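Local atomic coordinates of malonyl CoA-acyl carrier protein transacylase (Synechocystis sp. PCC 6803 substr. Kazusa, PDB entry 4RR5), a protein that catalyses the transfer of the malonyl group from malonyl-CoA to holo-acyl carrier protein, a step that supplies malonyl-ACP for fatty acid biosynthesis. Residues 65-70 against 87-92; 93-98 against 206-211. All coordinates share one frame; numbering follows the deposited sequence.

Contact 1 (65-70 against 87-92); sequences VIEAIL and HSLGEY. With ACT (acetate ion), chain B.
E67, on helix 56-76, and G90 bring the two backbones closest, with E67 CA 8.2 Å from G90 CA, at the place where the turn 87-90 leads into helix 90-97. E67 bridges this distance with a side chain extended beyond CG. Its OE1 lies 4.0 Å from L89 CD1 and 4.1 Å from G90 CA, so across the contact the carboxylate end meets only carbon, in van der Waals contact. OE1 is hydrogen-bonded to S93 OG, which lies on helix 90-97, about one turn beyond G90. L89 brings CD1 to the glutamate because its CG stands anti to the backbone N (chi1 174°). The turn is type II', closed by G90 N to H87 O at 3.0 Å, and S88 sits in it with positive phi (58°), as expected of a nucleophile elbow; S88 is probably the active-site serine, as in related enzymes. On the far side from E67, S88 OG is hydrogen-bonded to an acetate oxygen at 2.8 Å and also to H188 and R113, and R113 binds the acetate too. Among its neighbours, helix 56-76 packs by V65 and I69 against helix 25-38, while L89 and Y92 lie between helix 56-76 (Q60, L63, Y64) and V110 of helix 103-119; H87 is joined through its backbone to F7 at the end of strand 3-7.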
loop_
_atom_site.group_PDB
_atom_site.type_symbol
_atom_site.label_atom_id
_atom_site.label_comp_id
_atom_site.label_asym_id
_atom_site.label_seq_id
_atom_site.Cartn_x
_atom_site.Cartn_y
_atom_site.Cartn_z
ATOM N N VAL A 65 9.255 5.159 4.255
ATOM C CA VAL A 65 10.182 5.579 5.294
ATOM C C VAL A 65 9.416 5.934 6.572
ATOM O O VAL A 65 9.813 5.567 7.684
ATOM C CB VAL A 65 11.040 6.787 4.820
ATOM C CG1 VAL A 65 11.766 7.444 6.001
ATOM C CG2 VAL A 65 12.025 6.354 3.740
ATOM N N ILE A 66 8.304 6.640 6.405
ATOM C CA ILE A 66 7.491 7.058 7.541
ATOM C C ILE A 66 6.835 5.861 8.229
ATOM O O ILE A 66 6.848 5.756 9.464
ATOM C CB ILE A 66 6.413 8.076 7.106
ATOM C CG1 ILE A 66 7.080 9.418 6.806
ATOM C CG2 ILE A 66 5.336 8.218 8.181
ATOM C CD1 ILE A 66 6.204 10.377 6.048
ATOM N N GLU A 67 6.280 4.960 7.423
ATOM C CA GLU A 67 5.673 3.745 7.937
ATOM C C GLU A 67 6.680 2.854 8.676
ATOM O O GLU A 67 6.380 2.349 9.764
ATOM C CB GLU A 67 4.987 2.992 6.794
ATOM C CG GLU A 67 3.632 3.620 6.426
ATOM C CD GLU A 67 3.050 3.137 5.108
ATOM O OE1 GLU A 67 3.618 2.218 4.478
ATOM O OE2 GLU A 67 2.003 3.682 4.705
ATOM N N ALA A 68 7.876 2.673 8.117
ATOM C CA ALA A 68 8.940 1.952 8.829
ATOM C C ALA A 68 9.308 2.662 10.139
ATOM O O ALA A 68 9.557 2.016 11.145
ATOM C CB ALA A 68 10.163 1.796 7.955
ATOM N N ILE A 69 9.314 3.990 10.138
ATOM C CA ILE A 69 9.586 4.733 11.365
ATOM C C ILE A 69 8.483 4.494 12.392
ATOM O O ILE A 69 8.759 4.197 13.549
ATOM C CB ILE A 69 9.751 6.252 11.087
ATOM C CG1 ILE A 69 11.158 6.530 10.549
ATOM C CG2 ILE A 69 9.486 7.089 12.347
ATOM C CD1 ILE A 69 11.303 7.846 9.894
ATOM N N LEU A 70 7.231 4.595 11.966
ATOM C CA LEU A 70 6.107 4.308 12.856
ATOM C C LEU A 70 6.148 2.886 13.431
ATOM O O LEU A 70 5.886 2.687 14.625
ATOM C CB LEU A 70 4.789 4.538 12.124
ATOM C CG LEU A 70 4.457 6.020 12.010
ATOM C CD1 LEU A 70 3.298 6.223 11.043
ATOM C CD2 LEU A 70 4.164 6.612 13.397
ATOM N N HIS A 87 -1.096 -2.017 1.775
ATOM C CA HIS A 87 -1.804 -1.796 0.528
ATOM C C HIS A 87 -0.864 -1.309 -0.564
ATOM O O HIS A 87 -0.410 -0.160 -0.544
ATOM C CB HIS A 87 -2.956 -0.805 0.728
ATOM C CG HIS A 87 -3.962 -0.823 -0.379
ATOM N ND1 HIS A 87 -3.686 -0.347 -1.646
ATOM C CD2 HIS A 87 -5.240 -1.271 -0.414
ATOM C CE1 HIS A 87 -4.752 -0.500 -2.412
ATOM N NE2 HIS A 87 -5.711 -1.057 -1.688
ATOM N N SER A 88 -0.599 -2.197 -1.520
ATOM C CA SER A 88 0.335 -1.962 -2.620
ATOM C C SER A 88 1.723 -1.626 -2.070
ATOM O O SER A 88 2.435 -2.522 -1.605
ATOM C CB SER A 88 -0.170 -0.857 -3.548
ATOM O OG SER A 88 0.369 -1.007 -4.852
ATOM N N LEU A 89 2.103 -0.346 -2.132
ATOM C CA LEU A 89 3.342 0.136 -1.515
ATOM C C LEU A 89 3.424 -0.317 -0.044
ATOM O O LEU A 89 4.493 -0.734 0.435
ATOM C CB LEU A 89 3.433 1.666 -1.635
ATOM C CG LEU A 89 4.556 2.482 -0.956
ATOM C CD1 LEU A 89 4.313 2.667 0.561
ATOM C CD2 LEU A 89 5.965 1.915 -1.240
ATOM N N GLY A 90 2.293 -0.247 0.659
ATOM C CA GLY A 90 2.215 -0.700 2.036
ATOM C C GLY A 90 2.844 -2.062 2.310
ATOM O O GLY A 90 3.409 -2.287 3.387
ATOM N N GLU A 91 2.744 -2.968 1.336
ATOM C CA GLU A 91 3.265 -4.328 1.474
ATOM C C GLU A 91 4.753 -4.301 1.805
ATOM O O GLU A 91 5.223 -5.101 2.615
ATOM C CB GLU A 91 3.020 -5.136 0.188
ATOM C CG GLU A 91 3.384 -6.645 0.267
ATOM C CD GLU A 91 2.426 -7.502 -0.565
ATOM O OE1 GLU A 91 2.902 -8.284 -1.420
ATOM O OE2 GLU A 91 1.189 -7.370 -0.377
ATOM N N TYR A 92 5.485 -3.376 1.185
ATOM C CA TYR A 92 6.913 -3.210 1.459
ATOM C C TYR A 92 7.140 -2.836 2.918
ATOM O O TYR A 92 8.010 -3.400 3.580
ATOM C CB TYR A 92 7.534 -2.165 0.515
ATOM C CG TYR A 92 7.634 -2.688 -0.903
ATOM C CD1 TYR A 92 6.524 -2.662 -1.757
ATOM C CD2 TYR A 92 8.818 -3.252 -1.378
ATOM C CE1 TYR A 92 6.596 -3.180 -3.040
ATOM C CE2 TYR A 92 8.899 -3.757 -2.659
ATOM C CZ TYR A 92 7.788 -3.725 -3.486
ATOM O OH TYR A 92 7.870 -4.237 -4.764
HETATM C C ACT B . 0.691 2.124 -6.370
HETATM O O ACT B . 1.329 1.534 -5.447
HETATM O OXT ACT B . 1.095 3.268 -6.708
HETATM C CH3 ACT B . -0.511 1.520 -7.054
#

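Contact 2 (93-98 against 206-211); sequences SALYAA and CHFNDA
Apolar contacts between L95 and F208 and between A98 and A211 join L95 of helix 90-97, and A98 just after it, to the irregular segment 206-211. The methyl groups of A98 and A211 meet at 3.8 Å between their CB atoms, where the backbones are also nearest, 5.0 Å from A98 CA to A211 CA. Further back on the helix, L95 CD1 comes obliquely to the F208 ring, 4.4 Å from F208 CE2, a looser approach. With chi1 at -87°, the phenylalanine is swung in toward the helix, and its ring also packs edge-to-face with F101 and touches L234 of helix 227-235, which L95 meets as well.

Most of the polar part is backbone. A98 O accepts a CA-H...O contact from A211 CA at 3.3 Å, with an angle of 139° at the hydrogen. Backbone hydrogen bonds from A98 to T212 and from N209 to V100, each reaching just past the other segment, tie the two chain paths together, and N209 ND2 adds a bond to G99 O.

Across the two segments themselves the side-chain contacts are thus apolar, while the directional bonds around them are mainly main-chain, with N209 to G99 O as a side-chain addition.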
loop_
_atom_site.group_PDB
_atom_site.type_symbol
_atom_site.label_atom_id
_atom_site.label_comp_id
_atom_site.label_asym_id
_atom_site.label_seq_id
_atom_site.Cartn_x
_atom_site.Cartn_y
_atom_site.Cartn_z
ATOM N N SER A 93 6.344 -1.898 3.416
ATOM C CA SER A 93 6.414 -1.522 4.813
ATOM C C SER A 93 6.079 -2.724 5.692
ATOM O O SER A 93 6.728 -2.953 6.717
ATOM C CB SER A 93 5.468 -0.357 5.113
ATOM O OG SER A 93 5.679 0.733 4.225
ATOM N N ALA A 94 5.062 -3.483 5.296
ATOM C CA ALA A 94 4.680 -4.675 6.044
ATOM C C ALA A 94 5.829 -5.693 6.059
ATOM O O ALA A 94 6.171 -6.253 7.101
ATOM C CB ALA A 94 3.418 -5.287 5.453
ATOM N N LEU A 95 6.436 -5.911 4.901
ATOM C CA LEU A 95 7.567 -6.826 4.779
ATOM C C LEU A 95 8.760 -6.414 5.654
ATOM O O LEU A 95 9.414 -7.264 6.261
ATOM C CB LEU A 95 7.996 -6.927 3.320
ATOM C CG LEU A 95 6.985 -7.664 2.423
ATOM C CD1 LEU A 95 7.429 -7.644 0.959
ATOM C CD2 LEU A 95 6.754 -9.117 2.919
ATOM N N TYR A 96 9.040 -5.115 5.727
ATOM C CA TYR A 96 10.116 -4.623 6.575
ATOM C C TYR A 96 9.748 -4.836 8.028
ATOM O O TYR A 96 10.590 -5.189 8.846
ATOM C CB TYR A 96 10.418 -3.129 6.334
ATOM C CG TYR A 96 11.117 -2.512 7.530
ATOM C CD1 TYR A 96 12.474 -2.741 7.760
ATOM C CD2 TYR A 96 10.413 -1.752 8.465
ATOM C CE1 TYR A 96 13.114 -2.211 8.871
ATOM C CE2 TYR A 96 11.048 -1.224 9.573
ATOM C CZ TYR A 96 12.397 -1.447 9.768
ATOM O OH TYR A 96 13.028 -0.912 10.874
ATOM N N ALA A 97 8.484 -4.604 8.344
ATOM C CA ALA A 97 8.021 -4.749 9.705
ATOM C C ALA A 97 8.124 -6.195 10.158
ATOM O O ALA A 97 8.125 -6.468 11.358
ATOM C CB ALA A 97 6.586 -4.255 9.838
ATOM N N ALA A 98 8.207 -7.118 9.202
ATOM C CA ALA A 98 8.162 -8.548 9.507
ATOM C C ALA A 98 9.527 -9.195 9.368
ATOM O O ALA A 98 9.647 -10.411 9.488
ATOM C CB ALA A 98 7.170 -9.244 8.618
ATOM N N CYS A 206 17.342 -10.606 -4.635
ATOM C CA CYS A 206 17.339 -10.098 -3.284
ATOM C C CYS A 206 16.950 -11.240 -2.362
ATOM O O CYS A 206 15.936 -11.889 -2.591
ATOM C CB CYS A 206 16.372 -8.910 -3.181
ATOM S SG CYS A 206 16.232 -8.191 -1.543
ATOM N N HIS A 207 17.756 -11.526 -1.345
ATOM C CA HIS A 207 17.402 -12.603 -0.422
ATOM C C HIS A 207 16.298 -12.168 0.522
ATOM O O HIS A 207 16.388 -11.110 1.133
ATOM C CB HIS A 207 18.601 -13.055 0.389
ATOM C CG HIS A 207 18.231 -13.882 1.585
ATOM N ND1 HIS A 207 17.473 -15.030 1.491
ATOM C CD2 HIS A 207 18.508 -13.720 2.901
ATOM C CE1 HIS A 207 17.304 -15.544 2.699
ATOM N NE2 HIS A 207 17.918 -14.768 3.572
ATOM N N PHE A 208 15.255 -12.977 0.650
ATOM C CA PHE A 208 14.178 -12.665 1.579
ATOM C C PHE A 208 14.236 -13.566 2.817
ATOM O O PHE A 208 14.198 -14.795 2.690
ATOM C CB PHE A 208 12.818 -12.824 0.899
ATOM C CG PHE A 208 12.350 -11.600 0.173
ATOM C CD1 PHE A 208 13.256 -10.684 -0.336
ATOM C CD2 PHE A 208 10.992 -11.362 0.004
ATOM C CE1 PHE A 208 12.824 -9.564 -1.013
ATOM C CE2 PHE A 208 10.547 -10.224 -0.667
ATOM C CZ PHE A 208 11.469 -9.322 -1.176
ATOM N N ASN A 209 14.326 -12.977 4.008
ATOM C CA ASN A 209 14.207 -13.772 5.229
ATOM C C ASN A 209 12.771 -14.224 5.405
ATOM O O ASN A 209 11.842 -13.626 4.864
ATOM C CB ASN A 209 14.635 -12.993 6.487
ATOM C CG ASN A 209 15.990 -12.333 6.346
ATOM O OD1 ASN A 209 16.909 -12.887 5.743
ATOM N ND2 ASN A 209 16.114 -11.122 6.887
ATOM N N ASP A 210 12.578 -15.275 6.180
ATOM C CA ASP A 210 11.234 -15.655 6.546
ATOM C C ASP A 210 10.707 -14.578 7.496
ATOM O O ASP A 210 11.478 -13.855 8.135
ATOM C CB ASP A 210 11.211 -17.057 7.172
ATOM C CG ASP A 210 11.673 -18.148 6.192
ATOM O OD1 ASP A 210 11.380 -18.033 4.976
ATOM O OD2 ASP A 210 12.334 -19.118 6.631
ATOM N N ALA A 211 9.393 -14.455 7.563
ATOM C CA ALA A 211 8.780 -13.417 8.361
ATOM C C ALA A 211 8.574 -13.882 9.793
ATOM O O ALA A 211 8.215 -15.033 10.050
ATOM C CB ALA A 211 7.453 -12.977 7.747
#

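In the fold
Contacts 1 and 2 follow one another along the chain, the first closing before the second opens, and their centres lie about 12 Å apart. Helix 90-97 serves both: its start, just after strand 83-86 at the edge of the parallel sheet, belongs to contact 1, and its later part, with the residue after it, belongs to contact 2. They also touch directly where helix 56-76 meets helix 90-97, with A68 packing on Y96. Helix 56-76 therefore runs beside both halves of helix 90-97. The helix that follows the putative nucleophile is thus held near the centre of the chain and, farther out, joined to the chain after helix 193-204.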